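Local atomic coordinates of (S)-ureidoglycine--glyoxylate transaminase (PDB entry 3ISL), a protein that catalyses the pyridoxal-phosphate-dependent transfer of an amino group from (S)-ureidoglycine to glyoxylate, giving oxalurate and glycine in purine catabolism. Residues Val140-Gly145 / Ala167-Asp172. Numbering follows the deposited sequence.
With PLP (pyridoxal-5'-phosphate), chain C.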
loop_
_atom_site.group_PDB
_atom_site.type_symbol
_atom_site.label_atom_id
_atom_site.label_comp_id
_atom_site.label_asym_id
_atom_site.label_seq_id
_atom_site.Cartn_x
_atom_site.Cartn_y
_atom_site.Cartn_z
ATOM N N VAL A 140 14.004 -20.489 -8.277
ATOM C CA VAL A 140 13.454 -21.207 -7.152
ATOM C C VAL A 140 12.933 -20.256 -6.109
ATOM O O VAL A 140 13.628 -19.339 -5.674
ATOM C CB VAL A 140 14.335 -22.406 -6.652
ATOM C CG1 VAL A 140 15.620 -22.679 -7.470
ATOM C CG2 VAL A 140 14.347 -22.660 -5.143
ATOM N N ALA A 141 11.648 -20.455 -5.783
ATOM C CA ALA A 141 10.909 -19.547 -4.921
ATOM C C ALA A 141 10.553 -20.310 -3.684
ATOM O O ALA A 141 9.975 -21.397 -3.772
ATOM C CB ALA A 141 9.613 -19.018 -5.620
ATOM N N MET A 142 10.814 -19.723 -2.528
ATOM C CA MET A 142 10.557 -20.437 -1.295
ATOM C C MET A 142 10.249 -19.540 -0.076
ATOM O O MET A 142 10.759 -18.436 0.013
ATOM C CB MET A 142 11.806 -21.249 -0.978
ATOM C CG MET A 142 11.530 -22.521 -0.252
ATOM S SD MET A 142 13.142 -23.300 0.049
ATOM C CE MET A 142 12.600 -24.393 1.352
ATOM N N VAL A 143 9.443 -20.049 0.863
ATOM C CA VAL A 143 9.117 -19.338 2.106
ATOM C C VAL A 143 10.240 -19.678 3.138
ATOM O O VAL A 143 10.598 -20.837 3.310
ATOM C CB VAL A 143 7.745 -19.746 2.675
ATOM C CG1 VAL A 143 7.429 -18.925 4.004
ATOM C CG2 VAL A 143 6.631 -19.564 1.656
ATOM N N HIS A 144 10.819 -18.664 3.773
ATOM C CA HIS A 144 11.783 -18.902 4.897
ATOM C C HIS A 144 11.114 -19.500 6.122
ATOM O O HIS A 144 11.549 -20.574 6.649
ATOM C CB HIS A 144 12.527 -17.568 5.278
ATOM C CG HIS A 144 13.692 -17.752 6.219
ATOM N ND1 HIS A 144 14.203 -16.709 6.961
ATOM C CD2 HIS A 144 14.390 -18.867 6.592
ATOM C CE1 HIS A 144 15.193 -17.157 7.727
ATOM N NE2 HIS A 144 15.365 -18.453 7.487
ATOM N N GLY A 145 10.091 -18.811 6.615
ATOM C CA GLY A 145 9.374 -19.260 7.820
ATOM C C GLY A 145 7.866 -19.308 7.495
ATOM O O GLY A 145 7.276 -18.282 7.099
ATOM N N ALA A 167 20.203 -20.666 -11.120
ATOM C CA ALA A 167 18.808 -20.278 -10.810
ATOM C C ALA A 167 18.758 -19.043 -9.869
ATOM O O ALA A 167 19.661 -18.856 -9.025
ATOM C CB ALA A 167 18.042 -21.480 -10.155
ATOM N N LEU A 168 17.673 -18.250 -9.967
ATOM C CA LEU A 168 17.437 -17.177 -9.026
ATOM C C LEU A 168 16.728 -17.676 -7.793
ATOM O O LEU A 168 15.670 -18.290 -7.897
ATOM C CB LEU A 168 16.633 -16.036 -9.672
ATOM C CG LEU A 168 17.192 -15.636 -11.041
ATOM C CD1 LEU A 168 16.133 -14.751 -11.702
ATOM C CD2 LEU A 168 18.555 -14.871 -10.822
ATOM N N PHE A 169 17.321 -17.459 -6.629
ATOM C CA PHE A 169 16.708 -17.955 -5.399
ATOM C C PHE A 169 15.936 -16.794 -4.774
ATOM O O PHE A 169 16.547 -15.828 -4.345
ATOM C CB PHE A 169 17.834 -18.442 -4.466
ATOM C CG PHE A 169 17.370 -19.067 -3.178
ATOM C CD1 PHE A 169 16.199 -19.791 -3.102
ATOM C CD2 PHE A 169 18.212 -19.052 -2.078
ATOM C CE1 PHE A 169 15.829 -20.421 -1.965
ATOM C CE2 PHE A 169 17.867 -19.699 -0.905
ATOM C CZ PHE A 169 16.678 -20.408 -0.855
ATOM N N ILE A 170 14.601 -16.878 -4.764
ATOM C CA ILE A 170 13.739 -15.771 -4.324
ATOM C C ILE A 170 13.025 -16.243 -3.080
ATOM O O ILE A 170 12.339 -17.250 -3.124
ATOM C CB ILE A 170 12.767 -15.361 -5.449
ATOM C CG1 ILE A 170 13.599 -14.806 -6.641
ATOM C CG2 ILE A 170 11.674 -14.287 -4.957
ATOM C CD1 ILE A 170 12.891 -14.865 -7.870
ATOM N N VAL A 171 13.195 -15.503 -1.988
ATOM C CA VAL A 171 12.793 -15.970 -0.681
ATOM C C VAL A 171 11.723 -15.074 -0.058
ATOM O O VAL A 171 11.853 -13.897 -0.043
ATOM C CB VAL A 171 14.043 -16.140 0.295
ATOM C CG1 VAL A 171 13.567 -16.395 1.737
ATOM C CG2 VAL A 171 14.914 -17.343 -0.146
ATOM N N ASP A 172 10.632 -15.658 0.437
ATOM C CA ASP A 172 9.679 -14.883 1.192
ATOM C C ASP A 172 10.214 -14.926 2.641
ATOM O O ASP A 172 10.130 -15.983 3.295
ATOM C CB ASP A 172 8.276 -15.528 0.992
ATOM C CG ASP A 172 7.274 -15.218 2.093
ATOM O OD1 ASP A 172 7.577 -14.629 3.137
ATOM O OD2 ASP A 172 6.141 -15.645 1.942
HETATM N N1 PLP C . 4.157 -14.483 3.556
HETATM C C2 PLP C . 4.321 -15.077 4.893
HETATM C C2A PLP C . 5.268 -16.065 5.228
HETATM C C3 PLP C . 3.510 -14.701 5.972
HETATM O O3 PLP C . 3.668 -15.248 7.219
HETATM C C4 PLP C . 2.531 -13.739 5.855
HETATM C C4A PLP C . 1.669 -13.346 7.117
HETATM C C5 PLP C . 2.349 -13.141 4.614
HETATM C C6 PLP C . 3.120 -13.493 3.460
HETATM C C5A PLP C . 1.240 -12.146 4.522
HETATM O O4P PLP C . 1.696 -10.974 4.031
HETATM P P PLP C . 0.562 -9.873 3.998
HETATM O O1P PLP C . -0.698 -10.316 4.732
HETATM O O2P PLP C . 0.444 -9.626 2.358
HETATM O O3P PLP C . 1.183 -8.446 4.629
HETATM O O HOH W 1 8.936 -16.207 5.985
#
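Val143 and Asp172 close a parallel strand pair, their side chains lying alongside and pointing the same way. The segment axes diverge by only 20°, and five backbone hydrogen bonds alternate between the strands from Val140 N to Leu168 O through to His144 N to Asp172 O, the last 2.8 Å long and nearly straight (170° at the hydrogen). Water 1 extends the link, accepting from Gly145 N and donating to Asp172 O.

Asp172 CB passes 3.9 Å from Met142 O; Asp172 CG, anti to the backbone N (chi1 157°), comes within 3.5 Å of PLP N1. Asp172 OD1 lies 3.4 Å from PLP C2A and accepts from the backbone N of Val174, a bond that, with the approach of OD2 to PLP N1, would limit rotation of the carboxylate. Asp172 OD2 lies 4.0 Å from Val143 CG2 and reaches PLP N1 at 2.8 Å. Val143 CG1 meets the ring's methyl carbon C2A at 3.8 Å. A leucine replacing Asp172 would probably leave PLP N1 without its carboxylate partner and Val174 N without its acceptor.

On the other face, Val140 CG2 rests 4.0 Å from Phe169 CD1, and Val171 CG2 covers one face of that ring, offset toward its rim; helix 156-164 packs against Val140 and Phe169.

Adjacent parallel strands, joined through helix 156-164 and delivering an aspartate to the pyridine nitrogen, are characteristic of the cofactor site in fold-type I PLP enzymes, to which class-V aminotransferases belong.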